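Local coordinates for protein putative transcriptional regulator (Streptomyces coelicolor, PDB 2HXI) that probably binds cis-regulatory DNA through an N-terminal helix-turn-helix and regulates transcription as a two-subunit member of the TetR family, at residues B[59-63]-B[64-68]; B[162-165]-B[166-170]; B[211-214]-B[215-219]; B[220-223]-B[224-228]. All blocks are in the same frame, centred on the assembly; numbering follows the deposited sequence.

Contact 1 lies at the surface of the predicted helix-turn-helix, its centre about 33 Å from the centre of contact 2 and about 44 and 42 Å from those of contacts 3 and 4. The other three belong to the TetR-like C-terminal region, and all of them touch the second subunit. Contact 2 is wholly buried within helix 154-173. Contact 4, partly buried on helix 219-237, packs directly against it: Leu164 CD1 lies 3.8 Å from Ile226 CG2. Contact 3 is the surface turn leading into that same helix. Serine hydroxyls bind a carboxylate at contact 1 but main-chain carbonyls at contact 2, whereas contacts 3 and 4 turn charged side chains toward the partner subunit.

Contact 1 (B[59-63]-B[64-68])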
# COMPACT_ATOMS: atom_id res chain seq x y z
N LEU B 59 22.83 1.61 -23.75
CA LEU B 59 23.03 2.96 -24.25
C LEU B 59 24.39 3.12 -24.95
O LEU B 59 24.76 4.23 -25.39
CB LEU B 59 22.85 3.94 -23.11
CG LEU B 59 21.42 3.98 -22.56
CD1 LEU B 59 21.40 4.54 -21.13
CD2 LEU B 59 20.45 4.78 -23.55
N GLY B 60 25.16 2.05 -24.93
CA GLY B 60 26.52 2.03 -25.51
C GLY B 60 27.45 2.92 -24.73
O GLY B 60 28.35 3.60 -25.29
N THR B 61 27.26 2.89 -23.41
CA THR B 61 28.03 3.76 -22.59
C THR B 61 28.49 2.96 -21.38
O THR B 61 28.37 1.78 -21.38
CB THR B 61 27.26 5.11 -22.27
OG1 THR B 61 28.19 6.06 -21.71
CG2 THR B 61 26.06 4.89 -21.39
N ASP B 62 29.05 3.60 -20.38
CA ASP B 62 29.44 2.81 -19.21
C ASP B 62 28.78 3.29 -17.93
O ASP B 62 28.28 4.37 -17.88
CB ASP B 62 30.94 2.70 -19.06
CG ASP B 62 31.63 4.02 -19.10
OD1 ASP B 62 31.18 4.99 -18.41
OD2 ASP B 62 32.66 4.06 -19.83
N SER B 63 28.83 2.45 -16.89
CA SER B 63 28.12 2.73 -15.67
C SER B 63 28.69 4.02 -15.10
O SER B 63 27.95 4.90 -14.73
CB SER B 63 28.20 1.53 -14.71
OG SER B 63 27.74 0.35 -15.37
N SER B 64 30.01 4.19 -15.15
CA SER B 64 30.56 5.43 -14.58
C SER B 64 29.98 6.68 -15.27
O SER B 64 29.71 7.70 -14.64
CB SER B 64 32.09 5.39 -14.63
OG SER B 64 32.43 5.26 -16.01
N SER B 65 29.72 6.61 -16.57
CA SER B 65 29.15 7.75 -17.32
C SER B 65 27.72 8.05 -16.97
O SER B 65 27.28 9.20 -17.03
CB SER B 65 29.22 7.49 -18.80
OG SER B 65 30.57 7.48 -19.20
N LEU B 66 26.97 7.00 -16.62
CA LEU B 66 25.57 7.19 -16.31
C LEU B 66 25.40 7.92 -15.03
O LEU B 66 24.41 8.65 -14.90
CB LEU B 66 24.83 5.86 -16.13
CG LEU B 66 24.47 5.27 -17.48
CD1 LEU B 66 23.53 4.12 -17.11
CD2 LEU B 66 23.88 6.33 -18.45
N TYR B 67 26.31 7.67 -14.08
CA TYR B 67 26.20 8.29 -12.76
C TYR B 67 26.54 9.75 -12.71
O TYR B 67 26.44 10.38 -11.66
CB TYR B 67 26.99 7.52 -11.75
CG TYR B 67 26.07 6.48 -11.19
CD1 TYR B 67 24.74 6.84 -10.78
CD2 TYR B 67 26.48 5.16 -11.11
CE1 TYR B 67 23.87 5.86 -10.26
CE2 TYR B 67 25.64 4.18 -10.60
CZ TYR B 67 24.33 4.51 -10.17
OH TYR B 67 23.50 3.52 -9.64
N ARG B 68 26.91 10.30 -13.86
CA ARG B 68 26.97 11.75 -14.00
C ARG B 68 25.56 12.32 -13.99
O ARG B 68 25.36 13.51 -13.74
CB ARG B 68 27.65 12.13 -15.31
CG ARG B 68 29.15 11.90 -15.30
CD ARG B 68 29.77 12.65 -16.44
NE ARG B 68 29.68 14.11 -16.26
CZ ARG B 68 30.12 14.97 -17.15
NH1 ARG B 68 30.67 14.49 -18.27
NH2 ARG B 68 30.02 16.29 -16.94
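Asp62 and Ser65 meet across the turn of the predicted helix-turn-helix, where a Schellman motif at Gly60 ends helix 52-58 and Asp62 serves as N-cap of helix 63-66. The packed, apolar side is made by Leu66, which is buried. Its CD2 reaches Thr61 CG2 at 3.9 Å and Leu59 CD1 at 4.1 Å, the two leucine side chains crossing at about a right angle. Leu59 and Leu66 both continue onto Ile34 of helix 31-43, and Leu66 also touches Leu55 and Ala56 of helix 52-58, so the turn is fastened to both preceding helices of the DNA-binding region.

The outer side is polar and exposed, and order there comes from hydrogen bonds. The carboxylate of Asp62 is set between its own backbone N and carbonyl carbon (chi1 51°), which brings OD1 over the first turn of the helix. In the backbone, Leu66 N donates to Asp62 O at 3.2 Å, and Tyr67 N donates to Ser63 O. Three donors converge on the one carboxylate oxygen: Ser65 N arrives nearly along the C-O axis of OD1 at 2.9 Å, and the hydroxyls Ser64 OG and Ser65 OG come from opposite faces of the carboxylate, well out of its plane, each 2.7 Å from Asp62 OD1.

Contact 2 (B[162-165]-B[166-170])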
# COMPACT_ATOMS: atom_id res chain seq x y z
N VAL B 162 -3.24 11.18 -2.31
CA VAL B 162 -2.10 10.53 -3.01
C VAL B 162 -1.48 9.43 -2.19
O VAL B 162 -1.11 8.44 -2.75
CB VAL B 162 -1.05 11.56 -3.49
CG1 VAL B 162 0.20 10.89 -4.08
CG2 VAL B 162 -1.75 12.47 -4.54
N ILE B 163 -1.38 9.61 -0.88
CA ILE B 163 -1.02 8.45 -0.02
C ILE B 163 -1.98 7.26 -0.28
O ILE B 163 -1.56 6.14 -0.42
CB ILE B 163 -1.07 8.81 1.43
CG1 ILE B 163 0.21 9.62 1.80
CG2 ILE B 163 -1.13 7.53 2.30
CD1 ILE B 163 0.22 10.31 3.15
N LEU B 164 -3.28 7.53 -0.31
CA LEU B 164 -4.23 6.42 -0.57
C LEU B 164 -3.95 5.73 -1.92
O LEU B 164 -3.78 4.51 -1.97
CB LEU B 164 -5.65 6.96 -0.53
CG LEU B 164 -6.76 5.99 -0.81
CD1 LEU B 164 -6.78 4.68 0.02
CD2 LEU B 164 -8.12 6.62 -0.75
N ILE B 165 -3.93 6.51 -2.98
CA ILE B 165 -3.77 5.97 -4.36
C ILE B 165 -2.46 5.19 -4.50
O ILE B 165 -2.42 4.03 -4.98
CB ILE B 165 -3.81 7.11 -5.41
CG1 ILE B 165 -5.21 7.70 -5.46
CG2 ILE B 165 -3.45 6.56 -6.82
CD1 ILE B 165 -5.32 9.02 -6.21
N SER B 166 -1.38 5.84 -4.10
CA SER B 166 -0.05 5.20 -4.11
C SER B 166 0.05 3.96 -3.27
O SER B 166 0.61 2.94 -3.71
CB SER B 166 1.03 6.25 -3.80
OG SER B 166 1.02 6.63 -2.43
N SER B 167 -0.54 3.99 -2.09
CA SER B 167 -0.48 2.84 -1.18
C SER B 167 -1.18 1.67 -1.82
O SER B 167 -0.66 0.56 -1.75
CB SER B 167 -1.17 3.11 0.14
OG SER B 167 -0.33 4.01 0.93
N LEU B 168 -2.34 1.92 -2.45
CA LEU B 168 -3.11 0.83 -3.07
C LEU B 168 -2.36 0.26 -4.27
O LEU B 168 -2.33 -0.98 -4.49
CB LEU B 168 -4.47 1.34 -3.52
CG LEU B 168 -5.46 1.67 -2.39
CD1 LEU B 168 -6.67 2.46 -2.90
CD2 LEU B 168 -5.85 0.35 -1.57
N ILE B 169 -1.72 1.15 -5.02
CA ILE B 169 -0.95 0.74 -6.23
C ILE B 169 0.28 -0.06 -5.82
O ILE B 169 0.52 -1.13 -6.39
CB ILE B 169 -0.61 1.96 -7.14
CG1 ILE B 169 -1.88 2.52 -7.80
CG2 ILE B 169 0.41 1.50 -8.26
CD1 ILE B 169 -1.70 3.91 -8.55
N THR B 170 1.04 0.39 -4.82
CA THR B 170 2.21 -0.38 -4.40
C THR B 170 1.83 -1.77 -3.84
O THR B 170 2.48 -2.78 -4.16
CB THR B 170 3.15 0.40 -3.48
OG1 THR B 170 2.54 0.66 -2.24
CG2 THR B 170 3.47 1.75 -4.04
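Ser166 and Ser167 turn their hydroxyls back onto the preceding helical turn, each binding the carbonyl that its own backbone N also uses. Ser166 OG lies 2.8 Å from Val162 O, and Ser167 OG is likewise 2.8 Å from Ile163 O. In both pairs the hydroxyl and the amide approach from opposite faces of the carbonyl plane, so a single oxygen is gripped by two donors and a buried hydroxyl is satisfied within the helix. The torsions differ: Ser166 OG sits between its backbone N and carbonyl carbon (chi1 73°), whereas Ser167 OG lies anti to the carbonyl carbon (chi1 -73°). Ser167 OG also bonds Arg219 of the second subunit.

Backbone bonds continue the pattern, with Leu168 N to Leu164 O and Ile169 N to Ile165 O both at 3.0 Å.

The apolar contacts are between side chains one turn apart, lying side by side and pointing the same way. Leu164 CD1 touches Leu168 CD1 at 3.7 Å, and Ile165 CG2 meets Ile169 CD1 at 3.6 Å. The leucines face helix 219-237 and the second subunit, where Leu164 packs on its own counterpart; the isoleucines face helix 98-113. Such a buried helix, shared between the subunit core and a helical dimer interface, is characteristic of TetR-family C-terminal domains.

Contact 3 (B[211-214]-B[215-219]); sequences EIRP and LGADR
A type I beta turn from Pro214 to Ala217 brings Arg213 and Pro214 against Ala217, just ahead of helix 219-237. Its closing bond runs from Ala217 N to Pro214 O at 3.0 Å, the donor standing well above the carbonyl plane. The methyl group of Ala217 is the centre of the side-chain packing. On one side it meets the proline ring, with Ala217 CB 3.9 Å from Pro214 CD; on another it lies over one face of the Arg213 guanidinium, offset toward its rim, 3.5 Å from Arg213 NH2. The arginine chain is bent at both chi2 (-46°) and chi3 (-53°), which folds the flat group back over the turn.

Beyond the methyl, Arg213 NH1 comes within 4.1 Å of Asp218 CB. The two charged groups stay apart, with NH1 of Arg213 5.1 Å from OD1 of Asp218, so any attraction between them is probably modest; the carboxylate instead forms a salt bridge with Arg160 of the second subunit. Asp218 occupies the N-cap position without making a side-chain capping bond. Arg219 reaches back into the turn, its NH1 2.6 Å from Leu215 O, and that nitrogen also binds Gly124 O of the second subunit. The turn ends the loop that leads from helix 203-208 into helix 219-237, while Arg219 packs beside Ala171 and Glu172 of helix 154-173.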
# COMPACT_ATOMS: atom_id res chain seq x y z
N GLU B 211 -17.81 -17.13 1.67
CA GLU B 211 -18.08 -16.04 0.75
C GLU B 211 -16.95 -14.99 0.72
O GLU B 211 -16.96 -14.09 -0.08
CB GLU B 211 -19.42 -15.38 1.13
CG GLU B 211 -20.64 -16.30 1.07
CD GLU B 211 -20.69 -17.16 -0.21
OE1 GLU B 211 -20.52 -16.60 -1.34
OE2 GLU B 211 -20.91 -18.39 -0.08
N ILE B 212 -15.97 -15.10 1.61
CA ILE B 212 -14.93 -14.08 1.62
C ILE B 212 -13.88 -14.38 0.54
O ILE B 212 -13.38 -15.55 0.41
CB ILE B 212 -14.29 -14.01 3.01
CG1 ILE B 212 -15.32 -13.30 3.95
CG2 ILE B 212 -13.00 -13.24 2.94
CD1 ILE B 212 -14.98 -13.32 5.36
N ARG B 213 -13.60 -13.36 -0.27
CA ARG B 213 -12.60 -13.40 -1.34
C ARG B 213 -11.17 -13.28 -0.77
O ARG B 213 -10.95 -12.52 0.19
CB ARG B 213 -12.83 -12.25 -2.29
CG ARG B 213 -14.11 -12.32 -3.18
CD ARG B 213 -14.38 -13.65 -3.86
NE ARG B 213 -13.29 -14.21 -4.66
CZ ARG B 213 -12.87 -13.77 -5.86
NH1 ARG B 213 -13.43 -12.71 -6.46
NH2 ARG B 213 -11.88 -14.42 -6.47
N PRO B 214 -10.17 -13.96 -1.38
CA PRO B 214 -8.80 -13.71 -0.84
C PRO B 214 -8.38 -12.25 -1.02
O PRO B 214 -8.86 -11.59 -1.92
CB PRO B 214 -7.90 -14.61 -1.72
CG PRO B 214 -8.83 -15.66 -2.18
CD PRO B 214 -10.14 -14.94 -2.47
N LEU B 215 -7.49 -11.77 -0.13
CA LEU B 215 -7.02 -10.39 -0.16
C LEU B 215 -6.32 -10.02 -1.46
O LEU B 215 -6.27 -8.85 -1.80
CB LEU B 215 -6.13 -10.06 1.07
CG LEU B 215 -6.77 -10.15 2.45
CD1 LEU B 215 -5.69 -9.92 3.55
CD2 LEU B 215 -7.95 -9.20 2.60
N GLY B 216 -5.81 -11.01 -2.19
CA GLY B 216 -5.15 -10.71 -3.45
C GLY B 216 -6.05 -10.75 -4.68
O GLY B 216 -5.56 -10.51 -5.79
N ALA B 217 -7.32 -11.13 -4.50
CA ALA B 217 -8.27 -11.30 -5.60
C ALA B 217 -9.01 -9.99 -5.79
O ALA B 217 -9.02 -9.17 -4.86
CB ALA B 217 -9.29 -12.39 -5.24
N ASP B 218 -9.62 -9.78 -6.96
CA ASP B 218 -10.53 -8.63 -7.20
C ASP B 218 -9.92 -7.24 -6.82
O ASP B 218 -10.64 -6.31 -6.36
CB ASP B 218 -11.87 -8.88 -6.46
CG ASP B 218 -13.02 -8.08 -7.02
OD1 ASP B 218 -13.17 -7.95 -8.27
OD2 ASP B 218 -13.84 -7.60 -6.19
N ARG B 219 -8.60 -7.07 -7.03
CA ARG B 219 -7.94 -5.82 -6.59
C ARG B 219 -8.37 -4.60 -7.38
O ARG B 219 -8.37 -3.48 -6.82
CB ARG B 219 -6.40 -5.89 -6.62
CG ARG B 219 -5.71 -6.85 -5.70
CD ARG B 219 -6.04 -6.67 -4.23
NE ARG B 219 -5.24 -5.65 -3.56
CZ ARG B 219 -4.52 -5.83 -2.43
NH1 ARG B 219 -4.41 -6.98 -1.81
NH2 ARG B 219 -3.83 -4.80 -1.94

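Contact 4 (B[220-223]-B[224-228])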
# COMPACT_ATOMS: atom_id res chain seq x y z
N GLY B 220 -8.70 -4.76 -8.69
CA GLY B 220 -9.20 -3.64 -9.50
C GLY B 220 -10.52 -3.03 -9.05
O GLY B 220 -10.70 -1.79 -8.95
N ALA B 221 -11.44 -3.90 -8.69
CA ALA B 221 -12.73 -3.43 -8.15
C ALA B 221 -12.54 -2.79 -6.78
O ALA B 221 -13.19 -1.74 -6.47
CB ALA B 221 -13.77 -4.64 -8.05
N ALA B 222 -11.71 -3.44 -5.94
CA ALA B 222 -11.43 -2.91 -4.59
C ALA B 222 -10.82 -1.50 -4.76
O ALA B 222 -11.30 -0.57 -4.11
CB ALA B 222 -10.48 -3.76 -3.84
N PHE B 223 -9.83 -1.34 -5.66
CA PHE B 223 -9.25 0.01 -5.93
C PHE B 223 -10.35 1.06 -6.20
O PHE B 223 -10.41 2.12 -5.57
CB PHE B 223 -8.35 -0.03 -7.17
CG PHE B 223 -7.66 1.32 -7.46
CD1 PHE B 223 -6.46 1.61 -6.81
CD2 PHE B 223 -8.16 2.17 -8.43
CE1 PHE B 223 -5.78 2.80 -7.09
CE2 PHE B 223 -7.48 3.32 -8.73
CZ PHE B 223 -6.30 3.62 -8.05
N GLU B 224 -11.21 0.78 -7.16
CA GLU B 224 -12.23 1.72 -7.53
C GLU B 224 -13.22 2.04 -6.40
O GLU B 224 -13.61 3.21 -6.21
CB GLU B 224 -12.94 1.17 -8.76
CG GLU B 224 -12.00 1.27 -9.98
CD GLU B 224 -12.62 0.77 -11.25
OE1 GLU B 224 -13.79 1.13 -11.51
OE2 GLU B 224 -11.91 0.05 -12.01
N GLU B 225 -13.60 1.04 -5.63
CA GLU B 225 -14.59 1.22 -4.55
C GLU B 225 -14.02 1.97 -3.35
O GLU B 225 -14.69 2.81 -2.71
CB GLU B 225 -15.18 -0.13 -4.12
CG GLU B 225 -16.09 -0.73 -5.20
CD GLU B 225 -16.46 -2.19 -4.91
OE1 GLU B 225 -16.56 -2.55 -3.73
OE2 GLU B 225 -16.65 -2.95 -5.92
N ILE B 226 -12.77 1.71 -3.08
CA ILE B 226 -12.09 2.39 -1.97
C ILE B 226 -11.85 3.84 -2.38
O ILE B 226 -12.01 4.79 -1.58
CB ILE B 226 -10.76 1.64 -1.63
CG1 ILE B 226 -11.01 0.26 -0.96
CG2 ILE B 226 -9.85 2.52 -0.75
CD1 ILE B 226 -9.80 -0.64 -1.02
N LEU B 227 -11.43 4.03 -3.63
CA LEU B 227 -11.26 5.41 -4.15
C LEU B 227 -12.57 6.18 -4.13
O LEU B 227 -12.62 7.33 -3.65
CB LEU B 227 -10.70 5.34 -5.58
CG LEU B 227 -10.45 6.71 -6.22
CD1 LEU B 227 -9.41 7.54 -5.44
CD2 LEU B 227 -10.04 6.48 -7.68
N ALA B 228 -13.66 5.55 -4.58
CA ALA B 228 -14.97 6.26 -4.65
C ALA B 228 -15.41 6.64 -3.24
O ALA B 228 -15.93 7.75 -3.02
CB ALA B 228 -15.98 5.33 -5.26
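Four successive i to i+4 bonds carry the alpha-helix from 220-223 into 224-228, running from Glu224 N to Gly220 O at 3.2 Å through to Leu227 N to Phe223 O at 2.9 Å. Along the buried side, Phe223 and Leu227 are one turn apart and make a loose apolar contact, Phe223 CE2 to Leu227 CD2 at 4.2 Å, with the leucine methyl oblique to the ring. With chi1 at -177° the Phe223 ring stands beside its own carbonyl carbon, which brings CG of Phe223 to 3.6 Å from Glu224 N. Ile226 folds back along the helix: its CD1 is 3.4 Å from Ala222 O and also meets Ala222 CB.

The two glutamates extend beyond CG along the preceding turn, their aliphatic parts resting on carbonyl oxygens. Glu224 CG is 3.5 Å from Gly220 O, and Glu225 CG is 3.3 Å from Ala221 O. The carboxylate of Glu225 forms a salt bridge through OE1 to Arg160 of the second subunit.

Phe223 wedges between Leu107 and Arg110 of helix 98-113 and Leu168 and Ile169 of helix 154-173. Ile226 packs on Leu168 of the latter helix, and Ala222 packs on Ile163 of the second subunit.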